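Local structure of AB hydrolase-1 domain-containing protein (Streptococcus mutans, 4L9A) at residues V45-A50 with G121-Q126; D57-I62 with I139-T144; I236-S241 with L279-Q284; F242-Y247 with T259-C264. The protein is a putative alpha/beta hydrolase of a cariogenic streptococcus that probably acts as a carboxylesterase, cleaving ester bonds. One frame throughout, in Å; residues are numbered along the deposited sequence.

Contact 1 (V45-A50 with G121-Q126)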
loop_
_atom_site.group_PDB
_atom_site.type_symbol
_atom_site.label_atom_id
_atom_site.label_comp_id
_atom_site.label_asym_id
_atom_site.label_seq_id
_atom_site.Cartn_x
_atom_site.Cartn_y
_atom_site.Cartn_z
ATOM N N VAL A 45 7.266 -4.712 5.111
ATOM C CA VAL A 45 7.343 -3.447 4.409
ATOM C C VAL A 45 5.943 -3.037 3.945
ATOM O O VAL A 45 5.260 -3.803 3.252
ATOM C CB VAL A 45 8.270 -3.562 3.182
ATOM C CG1 VAL A 45 8.258 -2.269 2.388
ATOM C CG2 VAL A 45 9.698 -3.954 3.608
ATOM N N PHE A 46 5.520 -1.835 4.321
ATOM C CA PHE A 46 4.176 -1.356 3.983
ATOM C C PHE A 46 4.176 -0.233 2.961
ATOM O O PHE A 46 4.937 0.739 3.074
ATOM C CB PHE A 46 3.451 -0.870 5.246
ATOM C CG PHE A 46 3.238 -1.944 6.268
ATOM C CD1 PHE A 46 2.067 -2.691 6.277
ATOM C CD2 PHE A 46 4.216 -2.223 7.213
ATOM C CE1 PHE A 46 1.874 -3.686 7.222
ATOM C CE2 PHE A 46 4.030 -3.219 8.161
ATOM C CZ PHE A 46 2.865 -3.954 8.164
ATOM N N LEU A 47 3.289 -0.354 1.980
ATOM C CA LEU A 47 3.056 0.700 1.013
ATOM C C LEU A 47 1.559 0.976 0.935
ATOM O O LEU A 47 0.749 0.055 0.865
ATOM C CB LEU A 47 3.574 0.314 -0.374
ATOM C CG LEU A 47 5.056 0.001 -0.565
ATOM C CD1 LEU A 47 5.293 -0.578 -1.966
ATOM C CD2 LEU A 47 5.937 1.245 -0.310
ATOM N N SER A 48 1.209 2.255 0.942
ATOM C CA SER A 48 -0.176 2.671 0.934
ATOM C C SER A 48 -0.714 2.777 -0.482
ATOM O O SER A 48 0.030 2.650 -1.467
ATOM C CB SER A 48 -0.303 4.018 1.655
ATOM O OG SER A 48 0.038 3.846 3.013
ATOM N N GLY A 49 -2.015 3.000 -0.582
ATOM C CA GLY A 49 -2.620 3.305 -1.863
ATOM C C GLY A 49 -2.488 4.795 -2.094
ATOM O O GLY A 49 -1.622 5.454 -1.518
ATOM N N ALA A 50 -3.344 5.322 -2.949
ATOM C CA ALA A 50 -3.341 6.734 -3.269
ATOM C C ALA A 50 -4.143 7.372 -2.161
ATOM O O ALA A 50 -5.196 6.868 -1.769
ATOM C CB ALA A 50 -3.995 6.988 -4.640
ATOM N N GLY A 121 0.451 -1.746 -5.092
ATOM C CA GLY A 121 0.715 -2.991 -5.803
ATOM C C GLY A 121 1.713 -2.849 -6.951
ATOM O O GLY A 121 2.542 -3.743 -7.181
ATOM N N PHE A 122 1.652 -1.734 -7.674
ATOM C CA PHE A 122 2.524 -1.562 -8.842
ATOM C C PHE A 122 4.009 -1.513 -8.460
ATOM O O PHE A 122 4.831 -2.225 -9.039
ATOM C CB PHE A 122 2.105 -0.339 -9.673
ATOM C CG PHE A 122 0.804 -0.543 -10.432
ATOM C CD1 PHE A 122 0.716 -1.504 -11.424
ATOM C CD2 PHE A 122 -0.318 0.219 -10.149
ATOM C CE1 PHE A 122 -0.462 -1.699 -12.119
ATOM C CE2 PHE A 122 -1.520 0.015 -10.853
ATOM C CZ PHE A 122 -1.578 -0.937 -11.829
ATOM N N ALA A 123 4.353 -0.674 -7.489
ATOM C CA ALA A 123 5.727 -0.651 -6.985
ATOM C C ALA A 123 6.114 -2.025 -6.439
ATOM O O ALA A 123 7.205 -2.509 -6.686
ATOM C CB ALA A 123 5.890 0.428 -5.900
ATOM N N ALA A 124 5.200 -2.651 -5.700
ATOM C CA ALA A 124 5.495 -3.923 -5.043
ATOM C C ALA A 124 5.954 -4.986 -6.034
ATOM O O ALA A 124 6.891 -5.737 -5.773
ATOM C CB ALA A 124 4.267 -4.410 -4.246
ATOM N N LEU A 125 5.291 -5.058 -7.182
ATOM C CA LEU A 125 5.660 -6.056 -8.174
ATOM C C LEU A 125 7.100 -5.845 -8.660
ATOM O O LEU A 125 7.855 -6.799 -8.813
ATOM C CB LEU A 125 4.666 -6.039 -9.334
ATOM C CG LEU A 125 3.283 -6.567 -8.942
ATOM C CD1 LEU A 125 2.232 -6.126 -9.957
ATOM C CD2 LEU A 125 3.338 -8.099 -8.829
ATOM N N GLN A 126 7.484 -4.594 -8.887
ATOM C CA GLN A 126 8.839 -4.307 -9.373
ATOM C C GLN A 126 9.876 -4.561 -8.288
ATOM O O GLN A 126 10.934 -5.111 -8.556
ATOM C CB GLN A 126 8.941 -2.862 -9.868
ATOM C CG GLN A 126 7.842 -2.479 -10.839
ATOM C CD GLN A 126 7.907 -3.278 -12.126
ATOM O OE1 GLN A 126 8.947 -3.842 -12.461
ATOM N NE2 GLN A 126 6.795 -3.322 -12.858
#

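Contact 2 (D57-I62 with I139-T144)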
loop_
_atom_site.group_PDB
_atom_site.type_symbol
_atom_site.label_atom_id
_atom_site.label_comp_id
_atom_site.label_asym_id
_atom_site.label_seq_id
_atom_site.Cartn_x
_atom_site.Cartn_y
_atom_site.Cartn_z
ATOM N N ASP A 57 0.335 5.067 10.143
ATOM C CA ASP A 57 -1.003 5.344 10.666
ATOM C C ASP A 57 -2.026 4.504 9.898
ATOM O O ASP A 57 -2.939 3.890 10.477
ATOM C CB ASP A 57 -1.363 6.819 10.453
ATOM C CG ASP A 57 -0.489 7.775 11.259
ATOM O OD1 ASP A 57 0.039 7.355 12.301
ATOM O OD2 ASP A 57 -0.343 8.956 10.852
ATOM N N ASN A 58 -1.874 4.520 8.579
ATOM C CA ASN A 58 -2.772 3.825 7.661
ATOM C C ASN A 58 -2.869 2.335 8.011
ATOM O O ASN A 58 -3.955 1.757 8.010
ATOM C CB ASN A 58 -2.250 4.031 6.221
ATOM C CG ASN A 58 -3.242 3.580 5.142
ATOM O OD1 ASN A 58 -4.436 3.450 5.388
ATOM N ND2 ASN A 58 -2.734 3.355 3.929
ATOM N N PHE A 59 -1.730 1.736 8.359
ATOM C CA PHE A 59 -1.641 0.302 8.607
ATOM C C PHE A 59 -1.560 -0.061 10.091
ATOM O O PHE A 59 -1.152 -1.168 10.440
ATOM C CB PHE A 59 -0.434 -0.275 7.860
ATOM C CG PHE A 59 -0.663 -0.445 6.381
ATOM C CD1 PHE A 59 -1.309 -1.581 5.894
ATOM C CD2 PHE A 59 -0.223 0.513 5.479
ATOM C CE1 PHE A 59 -1.532 -1.745 4.522
ATOM C CE2 PHE A 59 -0.437 0.356 4.103
ATOM C CZ PHE A 59 -1.092 -0.771 3.629
ATOM N N ALA A 60 -1.963 0.860 10.959
ATOM C CA ALA A 60 -1.812 0.668 12.403
ATOM C C ALA A 60 -2.411 -0.639 12.921
ATOM O O ALA A 60 -1.812 -1.323 13.761
ATOM C CB ALA A 60 -2.398 1.867 13.167
ATOM N N ASN A 61 -3.593 -0.982 12.420
ATOM C CA ASN A 61 -4.288 -2.195 12.846
ATOM C C ASN A 61 -3.581 -3.498 12.453
ATOM O O ASN A 61 -3.843 -4.550 13.038
ATOM C CB ASN A 61 -5.733 -2.203 12.331
ATOM C CG ASN A 61 -6.614 -1.179 13.034
ATOM O OD1 ASN A 61 -6.272 -0.677 14.112
ATOM N ND2 ASN A 61 -7.761 -0.871 12.430
ATOM N N ILE A 62 -2.704 -3.442 11.455
ATOM C CA ILE A 62 -1.874 -4.610 11.146
ATOM C C ILE A 62 -0.558 -4.569 11.942
ATOM O O ILE A 62 -0.156 -5.555 12.581
ATOM C CB ILE A 62 -1.587 -4.730 9.636
ATOM C CG1 ILE A 62 -2.895 -5.021 8.874
ATOM C CG2 ILE A 62 -0.570 -5.844 9.393
ATOM C CD1 ILE A 62 -2.757 -5.013 7.344
ATOM N N ILE A 139 1.468 -9.553 0.601
ATOM C CA ILE A 139 0.161 -9.445 1.235
ATOM C C ILE A 139 -0.554 -8.261 0.602
ATOM O O ILE A 139 -0.158 -7.110 0.783
ATOM C CB ILE A 139 0.273 -9.218 2.757
ATOM C CG1 ILE A 139 1.249 -10.220 3.396
ATOM C CG2 ILE A 139 -1.095 -9.283 3.406
ATOM C CD1 ILE A 139 0.843 -11.673 3.235
ATOM N N GLY A 140 -1.587 -8.521 -0.183
ATOM C CA GLY A 140 -2.210 -7.421 -0.892
ATOM C C GLY A 140 -3.637 -7.179 -0.453
ATOM O O GLY A 140 -4.460 -8.090 -0.452
ATOM N N LEU A 141 -3.921 -5.946 -0.066
ATOM C CA LEU A 141 -5.279 -5.538 0.233
ATOM C C LEU A 141 -5.819 -4.787 -0.980
ATOM O O LEU A 141 -5.448 -3.641 -1.218
ATOM C CB LEU A 141 -5.317 -4.658 1.488
ATOM C CG LEU A 141 -4.790 -5.273 2.793
ATOM C CD1 LEU A 141 -5.174 -6.746 2.952
ATOM C CD2 LEU A 141 -3.270 -5.101 2.906
ATOM N N GLU A 142 -6.681 -5.453 -1.758
ATOM C CA GLU A 142 -7.163 -4.913 -3.036
ATOM C C GLU A 142 -6.094 -4.154 -3.835
ATOM O O GLU A 142 -6.267 -2.987 -4.208
ATOM C CB GLU A 142 -8.439 -4.075 -2.831
ATOM C CG GLU A 142 -9.644 -4.991 -2.510
ATOM C CD GLU A 142 -10.995 -4.323 -2.656
ATOM O OE1 GLU A 142 -11.064 -3.108 -2.967
ATOM O OE2 GLU A 142 -12.004 -5.029 -2.439
ATOM N N PRO A 143 -4.965 -4.822 -4.087
ATOM C CA PRO A 143 -3.916 -4.188 -4.893
ATOM C C PRO A 143 -4.450 -3.866 -6.285
ATOM O O PRO A 143 -5.228 -4.647 -6.843
ATOM C CB PRO A 143 -2.825 -5.261 -4.964
ATOM C CG PRO A 143 -3.561 -6.559 -4.756
ATOM C CD PRO A 143 -4.675 -6.234 -3.787
ATOM N N THR A 144 -4.051 -2.720 -6.826
ATOM C CA THR A 144 -4.579 -2.250 -8.094
ATOM C C THR A 144 -4.100 -3.137 -9.245
ATOM O O THR A 144 -2.892 -3.290 -9.443
ATOM C CB THR A 144 -4.179 -0.774 -8.340
ATOM O OG1 THR A 144 -4.478 -0.003 -7.166
ATOM C CG2 THR A 144 -4.956 -0.204 -9.525
#

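Contact 3 (I236-S241 with L279-Q284)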
loop_
_atom_site.group_PDB
_atom_site.type_symbol
_atom_site.label_atom_id
_atom_site.label_comp_id
_atom_site.label_asym_id
_atom_site.label_seq_id
_atom_site.Cartn_x
_atom_site.Cartn_y
_atom_site.Cartn_z
ATOM N N ILE A 236 -0.756 -13.595 -0.649
ATOM C CA ILE A 236 -2.067 -13.643 -0.017
ATOM C C ILE A 236 -2.808 -12.362 -0.387
ATOM O O ILE A 236 -2.407 -11.262 0.013
ATOM C CB ILE A 236 -1.999 -13.763 1.517
ATOM C CG1 ILE A 236 -1.027 -14.866 1.954
ATOM C CG2 ILE A 236 -3.394 -14.039 2.074
ATOM C CD1 ILE A 236 -1.515 -16.246 1.660
ATOM N N VAL A 237 -3.867 -12.500 -1.178
ATOM C CA VAL A 237 -4.631 -11.336 -1.626
ATOM C C VAL A 237 -6.009 -11.336 -0.965
ATOM O O VAL A 237 -6.679 -12.375 -0.904
ATOM C CB VAL A 237 -4.747 -11.308 -3.170
ATOM C CG1 VAL A 237 -5.732 -10.234 -3.651
ATOM C CG2 VAL A 237 -3.377 -11.095 -3.786
ATOM N N PHE A 238 -6.403 -10.176 -0.444
ATOM C CA PHE A 238 -7.721 -9.976 0.147
ATOM C C PHE A 238 -8.492 -8.993 -0.708
ATOM O O PHE A 238 -7.971 -7.944 -1.090
ATOM C CB PHE A 238 -7.612 -9.384 1.570
ATOM C CG PHE A 238 -6.957 -10.299 2.562
ATOM C CD1 PHE A 238 -5.572 -10.435 2.593
ATOM C CD2 PHE A 238 -7.716 -11.008 3.476
ATOM C CE1 PHE A 238 -4.955 -11.279 3.512
ATOM C CE2 PHE A 238 -7.110 -11.854 4.399
ATOM C CZ PHE A 238 -5.732 -11.995 4.413
ATOM N N SER A 239 -9.752 -9.310 -0.971
ATOM C CA SER A 239 -10.583 -8.472 -1.805
ATOM C C SER A 239 -12.052 -8.693 -1.480
ATOM O O SER A 239 -12.442 -9.768 -1.026
ATOM C CB SER A 239 -10.336 -8.817 -3.275
ATOM O OG SER A 239 -11.430 -8.422 -4.082
ATOM N N GLU A 240 -12.864 -7.677 -1.732
ATOM C CA GLU A 240 -14.311 -7.843 -1.691
ATOM C C GLU A 240 -14.717 -8.935 -2.689
ATOM O O GLU A 240 -14.081 -9.088 -3.734
ATOM C CB GLU A 240 -14.999 -6.511 -2.009
ATOM C CG GLU A 240 -14.696 -5.406 -0.977
ATOM C CD GLU A 240 -15.147 -4.032 -1.443
ATOM O OE1 GLU A 240 -16.310 -3.671 -1.201
ATOM O OE2 GLU A 240 -14.339 -3.319 -2.072
ATOM N N SER A 241 -15.768 -9.694 -2.369
ATOM C CA SER A 241 -16.152 -10.851 -3.180
ATOM C C SER A 241 -16.400 -10.546 -4.660
ATOM O O SER A 241 -16.092 -11.369 -5.518
ATOM C CB SER A 241 -17.389 -11.558 -2.595
ATOM O OG SER A 241 -18.496 -10.679 -2.537
ATOM N N LEU A 279 -4.150 -11.139 9.841
ATOM C CA LEU A 279 -3.139 -11.678 10.745
ATOM C C LEU A 279 -3.163 -13.201 10.789
ATOM O O LEU A 279 -2.124 -13.861 10.824
ATOM C CB LEU A 279 -3.311 -11.097 12.151
ATOM C CG LEU A 279 -2.446 -9.867 12.433
ATOM C CD1 LEU A 279 -0.973 -10.255 12.484
ATOM C CD2 LEU A 279 -2.676 -8.771 11.401
ATOM N N GLU A 280 -4.361 -13.761 10.796
ATOM C CA GLU A 280 -4.523 -15.210 10.785
ATOM C C GLU A 280 -3.803 -15.829 9.566
ATOM O O GLU A 280 -3.019 -16.769 9.703
ATOM C CB GLU A 280 -6.017 -15.541 10.765
ATOM C CG GLU A 280 -6.384 -16.945 11.148
ATOM C CD GLU A 280 -7.890 -17.121 11.216
ATOM O OE1 GLU A 280 -8.590 -16.136 11.547
ATOM O OE2 GLU A 280 -8.371 -18.236 10.923
ATOM N N LYS A 281 -4.060 -15.292 8.377
ATOM C CA LYS A 281 -3.374 -15.758 7.166
ATOM C C LYS A 281 -1.869 -15.497 7.202
ATOM O O LYS A 281 -1.077 -16.319 6.754
ATOM C CB LYS A 281 -3.963 -15.092 5.925
ATOM C CG LYS A 281 -5.455 -15.302 5.784
ATOM C CD LYS A 281 -5.815 -16.748 5.993
ATOM C CE LYS A 281 -7.311 -16.911 6.203
ATOM N NZ LYS A 281 -7.614 -18.282 6.679
ATOM N N VAL A 282 -1.474 -14.351 7.742
ATOM C CA VAL A 282 -0.058 -14.011 7.815
ATOM C C VAL A 282 0.696 -14.988 8.712
ATOM O O VAL A 282 1.751 -15.494 8.344
ATOM C CB VAL A 282 0.161 -12.577 8.320
ATOM C CG1 VAL A 282 1.535 -12.448 8.954
ATOM C CG2 VAL A 282 0.006 -11.589 7.179
ATOM N N GLU A 283 0.144 -15.244 9.890
ATOM C CA GLU A 283 0.755 -16.167 10.835
ATOM C C GLU A 283 0.911 -17.546 10.204
ATOM O O GLU A 283 1.939 -18.195 10.357
ATOM C CB GLU A 283 -0.083 -16.255 12.109
ATOM C CG GLU A 283 0.106 -15.076 13.047
ATOM C CD GLU A 283 -1.065 -14.880 13.990
ATOM O OE1 GLU A 283 -1.996 -15.711 13.967
ATOM O OE2 GLU A 283 -1.053 -13.894 14.756
ATOM N N GLN A 284 -0.120 -17.979 9.488
ATOM C CA GLN A 284 -0.103 -19.269 8.819
ATOM C C GLN A 284 0.972 -19.310 7.738
ATOM O O GLN A 284 1.667 -20.311 7.581
ATOM C CB GLN A 284 -1.476 -19.567 8.220
ATOM C CG GLN A 284 -1.491 -20.702 7.215
ATOM C CD GLN A 284 -2.878 -20.976 6.670
ATOM O OE1 GLN A 284 -3.635 -20.054 6.374
ATOM N NE2 GLN A 284 -3.220 -22.250 6.540
#

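Contact 4 (F242-Y247 with T259-C264)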
loop_
_atom_site.group_PDB
_atom_site.type_symbol
_atom_site.label_atom_id
_atom_site.label_comp_id
_atom_site.label_asym_id
_atom_site.label_seq_id
_atom_site.Cartn_x
_atom_site.Cartn_y
_atom_site.Cartn_z
ATOM N N PHE A 242 -16.951 -9.377 -4.976
ATOM C CA PHE A 242 -17.311 -9.111 -6.370
ATOM C C PHE A 242 -16.106 -8.969 -7.321
ATOM O O PHE A 242 -16.267 -8.962 -8.539
ATOM C CB PHE A 242 -18.272 -7.925 -6.489
ATOM C CG PHE A 242 -17.679 -6.608 -6.078
ATOM C CD1 PHE A 242 -16.940 -5.855 -6.976
ATOM C CD2 PHE A 242 -17.881 -6.109 -4.800
ATOM C CE1 PHE A 242 -16.396 -4.634 -6.601
ATOM C CE2 PHE A 242 -17.335 -4.889 -4.418
ATOM C CZ PHE A 242 -16.591 -4.154 -5.317
ATOM N N ARG A 243 -14.905 -8.887 -6.764
ATOM C CA ARG A 243 -13.697 -8.812 -7.579
ATOM C C ARG A 243 -12.960 -10.141 -7.737
ATOM O O ARG A 243 -11.828 -10.163 -8.210
ATOM C CB ARG A 243 -12.743 -7.782 -6.981
ATOM C CG ARG A 243 -13.241 -6.378 -7.169
ATOM C CD ARG A 243 -12.156 -5.541 -7.784
ATOM N NE ARG A 243 -11.584 -4.695 -6.781
ATOM C CZ ARG A 243 -10.475 -3.982 -6.920
ATOM N NH1 ARG A 243 -9.758 -4.000 -8.042
ATOM N NH2 ARG A 243 -10.090 -3.249 -5.902
ATOM N N GLU A 244 -13.599 -11.245 -7.365
ATOM C CA GLU A 244 -12.912 -12.538 -7.348
ATOM C C GLU A 244 -12.237 -12.922 -8.677
ATOM O O GLU A 244 -11.056 -13.284 -8.700
ATOM C CB GLU A 244 -13.863 -13.649 -6.893
ATOM C CG GLU A 244 -13.226 -15.041 -6.881
ATOM C CD GLU A 244 -14.256 -16.153 -6.724
ATOM O OE1 GLU A 244 -15.415 -15.953 -7.130
ATOM O OE2 GLU A 244 -13.909 -17.217 -6.186
ATOM N N LYS A 245 -12.981 -12.849 -9.777
ATOM C CA LYS A 245 -12.445 -13.268 -11.076
ATOM C C LYS A 245 -11.240 -12.426 -11.513
ATOM O O LYS A 245 -10.224 -12.955 -11.973
ATOM C CB LYS A 245 -13.529 -13.223 -12.152
ATOM C CG LYS A 245 -13.056 -13.748 -13.493
ATOM C CD LYS A 245 -14.164 -13.730 -14.532
ATOM C CE LYS A 245 -13.636 -14.206 -15.876
ATOM N NZ LYS A 245 -12.960 -15.533 -15.756
ATOM N N GLU A 246 -11.378 -11.115 -11.377
ATOM C CA GLU A 246 -10.302 -10.176 -11.676
ATOM C C GLU A 246 -8.995 -10.606 -10.995
ATOM O O GLU A 246 -7.961 -10.743 -11.647
ATOM C CB GLU A 246 -10.717 -8.769 -11.221
ATOM C CG GLU A 246 -9.564 -7.744 -11.150
ATOM C CD GLU A 246 -9.967 -6.459 -10.427
ATOM O OE1 GLU A 246 -11.147 -6.340 -10.033
ATOM O OE2 GLU A 246 -9.104 -5.574 -10.240
ATOM N N TYR A 247 -9.059 -10.847 -9.691
ATOM C CA TYR A 247 -7.882 -11.259 -8.931
ATOM C C TYR A 247 -7.375 -12.666 -9.278
ATOM O O TYR A 247 -6.172 -12.876 -9.394
ATOM C CB TYR A 247 -8.105 -11.071 -7.427
ATOM C CG TYR A 247 -7.940 -9.619 -7.035
ATOM C CD1 TYR A 247 -6.712 -8.973 -7.200
ATOM C CD2 TYR A 247 -9.000 -8.887 -6.533
ATOM C CE1 TYR A 247 -6.547 -7.659 -6.864
ATOM C CE2 TYR A 247 -8.843 -7.558 -6.192
ATOM C CZ TYR A 247 -7.613 -6.953 -6.359
ATOM O OH TYR A 247 -7.452 -5.638 -6.026
ATOM N N THR A 259 -0.096 -19.633 -1.720
ATOM C CA THR A 259 -0.835 -18.487 -2.245
ATOM C C THR A 259 -2.332 -18.672 -2.031
ATOM O O THR A 259 -2.858 -19.759 -2.269
ATOM C CB THR A 259 -0.551 -18.294 -3.742
ATOM O OG1 THR A 259 0.754 -17.728 -3.904
ATOM C CG2 THR A 259 -1.575 -17.372 -4.379
ATOM N N LYS A 260 -3.014 -17.621 -1.584
ATOM C CA LYS A 260 -4.473 -17.661 -1.383
ATOM C C LYS A 260 -5.161 -16.379 -1.841
ATOM O O LYS A 260 -4.589 -15.285 -1.765
ATOM C CB LYS A 260 -4.833 -17.875 0.093
ATOM C CG LYS A 260 -4.181 -19.081 0.768
ATOM C CD LYS A 260 -4.807 -19.334 2.142
ATOM C CE LYS A 260 -4.184 -20.538 2.830
ATOM N NZ LYS A 260 -3.995 -21.653 1.872
ATOM N N LEU A 261 -6.396 -16.514 -2.307
ATOM C CA LEU A 261 -7.273 -15.364 -2.493
ATOM C C LEU A 261 -8.372 -15.452 -1.442
ATOM O O LEU A 261 -9.139 -16.414 -1.415
ATOM C CB LEU A 261 -7.875 -15.343 -3.898
ATOM C CG LEU A 261 -8.947 -14.284 -4.180
ATOM C CD1 LEU A 261 -8.364 -12.885 -4.017
ATOM C CD2 LEU A 261 -9.559 -14.476 -5.575
ATOM N N ILE A 262 -8.423 -14.456 -0.565
ATOM C CA ILE A 262 -9.396 -14.398 0.523
ATOM C C ILE A 262 -10.463 -13.352 0.201
ATOM O O ILE A 262 -10.154 -12.173 0.041
ATOM C CB ILE A 262 -8.712 -14.030 1.868
ATOM C CG1 ILE A 262 -7.579 -15.016 2.179
ATOM C CG2 ILE A 262 -9.731 -14.009 3.012
ATOM C CD1 ILE A 262 -7.996 -16.493 2.041
ATOM N N LEU A 263 -11.718 -13.780 0.090
ATOM C CA LEU A 263 -12.811 -12.846 -0.182
ATOM C C LEU A 263 -13.450 -12.410 1.139
ATOM O O LEU A 263 -13.876 -13.252 1.924
ATOM C CB LEU A 263 -13.867 -13.467 -1.116
ATOM C CG LEU A 263 -13.419 -13.983 -2.492
ATOM C CD1 LEU A 263 -14.621 -14.478 -3.352
ATOM C CD2 LEU A 263 -12.644 -12.905 -3.218
ATOM N N CYS A 264 -13.499 -11.098 1.382
ATOM C CA CYS A 264 -14.039 -10.557 2.628
ATOM C C CYS A 264 -14.246 -9.046 2.487
ATOM O O CYS A 264 -13.779 -8.438 1.517
ATOM C CB CYS A 264 -13.061 -10.821 3.781
ATOM S SG CYS A 264 -11.463 -9.966 3.562
#

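Contact 1 (V45-A50 with G121-Q126)
Leu47 lays one methyl of its isobutyl group, CD1, against the helix of 121-126. The distance from Leu47 CD1 to Ala123 CB is 4.1 Å, a loose van der Waals touch, and the same methyl lies 4.3 Å from Ala124 N, so it settles over the start of the peptide that follows Ala123. CG of Leu47 is anti to its carbonyl carbon (chi1 -60°), and the second torsion extends CD1 toward the helix, leaving CD2 farther from it. Ala124 offers its methyl at the margin: its CB comes no nearer than 4.6 Å to the Leu47 side chain and also packs on Leu114 and Val116 of strand 111-117. Small residues suit the helix here because they let its backbone come close to the sheet, with 8.0 Å between Leu47 CA and Ala124 CA; the branched leucine reaches across from the strand to the small alanine. No hydrogen bond joins the segments. The helix satisfies its own peptides, as in Leu125 N to Gly121 O at 3.0 Å, while Leu47 is bonded through its backbone to Cys115 and His117 of the adjoining strand. Ile100 of helix 93-106 and Ile75 also touch Leu47 and complete its apolar surroundings. Beyond the strand, Ser48 turns its side chain from the helix and bonds through OG to Thr55 and Asn58. Such packing belongs to the core of the alpha/beta hydrolase fold, where the turn into helix 120-130 is the expected nucleophile elbow and the loop 48-50 probably occupies the place where the oxyanion-hole loop lies in this fold.

Contact 2 (D57-I62 with I139-T144)
Apolar packing carries all of this contact: Leu141 sends one methyl, CD2, to meet both Phe59 and Ile62. Phe59 CE1 is 4.1 Å from Leu141 CD2, and the methyl comes in at the ring's edge, close to its plane, the two side chains heading opposite ways. Ile62 CD1 lies 4.5 Å from Leu141 CD2 and also sits in the plane of the Phe59 ring at its edge. CG of Phe59 is anti to the carbonyl carbon (chi1 -77°), which aims the ring at the sheet. A flat ring spans the distance between a short helical turn and a strand, with Phe59 CA and Leu141 CA 10.8 Å apart, and the branched aliphatic groups fill in beside it. In the alpha/beta hydrolase fold this is the covering of a central parallel strand: 134-141 lies inside the sheet, and Ile278 of helix 275-287 also touches Leu141. No hydrogen bond crosses between the segments; backbone bonds of 57-62 hold its own turn, and the strand bonds to its neighbours. Ile62 N donates to Phe59 O at 2.9 Å, and Ala60 N to Asp57 O at 3.2 Å. Asn58 OD1 accepts from Trp272 NE1. At the strand's end, Glu142 takes a left-handed backbone conformation (phi 38°), and its carboxylate is gripped by Arg243, His268 and the backbone N of Glu240. Pro143 CG lies where a side chain on residue 140 would go, which suits glycine.

Contact 3 (I236-S241 with L279-Q284)
Lys281 has the most surface buried here, and its aliphatic stem, not its charge, does the touching. Its CG lies 3.6 Å from Phe238 CZ, and its CB is 3.9 Å from the same ring carbon, so the stem rests obliquely against the far end of the phenyl group. The Lys281 chain is bent at its second torsion (chi2 -47°), which turns the outer part off the strand and carries NZ away from the two apolar partners. Ile236 meets the same stem from the next inward-facing position of the strand: its CG2 branch is 4.0 Å from Lys281 CB, the two chains nearly perpendicular. CG2 is anti to the backbone N of Ile236, the placement that brings this branch to the helix. Together Phe238 and Ile236 give helix 275-287 an apolar seat on strand 235-239, part of the central sheet of the alpha/beta hydrolase fold. Ser277 and Ile278 of the same helix also touch Phe238, and Leu285 touches Ile236. With no hydrogen bond or salt bridge across the segments, cohesion comes from dispersion and the burial of hydrocarbon; a lysine suits this boundary because its methylenes can be covered while its ammonium leads outward.

Contact 4 (F242-Y247 with T259-C264)
Extended torsions bring Glu244 and Leu261 together: in both, CG is anti to the backbone N (chi1 179° and 173°), whereas Leu263 has CG anti to its carbonyl carbon. This puts two leucine side chains of the edge strand under the first turn of helix 244-248, within the beta-alpha-beta unit formed by strand 235-239, this helix and strand 260-263. Leu263 CD1 touches Glu244 CB at 3.7 Å and also lies against CG and CD, the leucine standing at close to ninety degrees to the glutamate chain. Leu261 divides its two methyls: CD2 is 3.7 Å from Glu244 O and 3.9 Å from Glu244 CG, and CD1 is 3.9 Å from Tyr247 CB. A glutamate suits this exposed margin, since its hydrocarbon part covers leucine while the carboxylate stays at the surface. Tyr247 is buried, and its ring leads away from the strand to bond through OH to Pro143 O. Nothing polar links the two segments; the charged groups pair inside 242-247 and beyond it. Arg243 NH2 makes a salt bridge to Glu142, and the hydroxyl of Tyr247 lies above one guanidinium face of Arg243, offset toward its rim. Arg243 NH1 forms a salt bridge with Glu246 OE2 at 2.8 Å, a bent bond met on the syn side of the carboxylate, 23° out of its plane.

All four contacts dress one sheet. The helices of contacts 1 and 4 lie on one face, and the helical segments of contacts 2 and 3 on the opposite one. Contacts 1 and 2, with centres 10 Å apart, meet where Ser48 OG and Asn58 ND2 are 3.0 Å apart, close to the probable oxyanion loop and nucleophile elbow. Contact 2 passes into contact 3 through neighbouring strands, Gly140 O lying 2.9 Å from Phe238 N, and contact 3 into contact 4 with Val237 O 2.7 Å from Ile262 N. Contact 4 is nested inside the chain loop that contact 3 closes. Contacts 1 and 4 do not touch, their centres being about 18 Å apart.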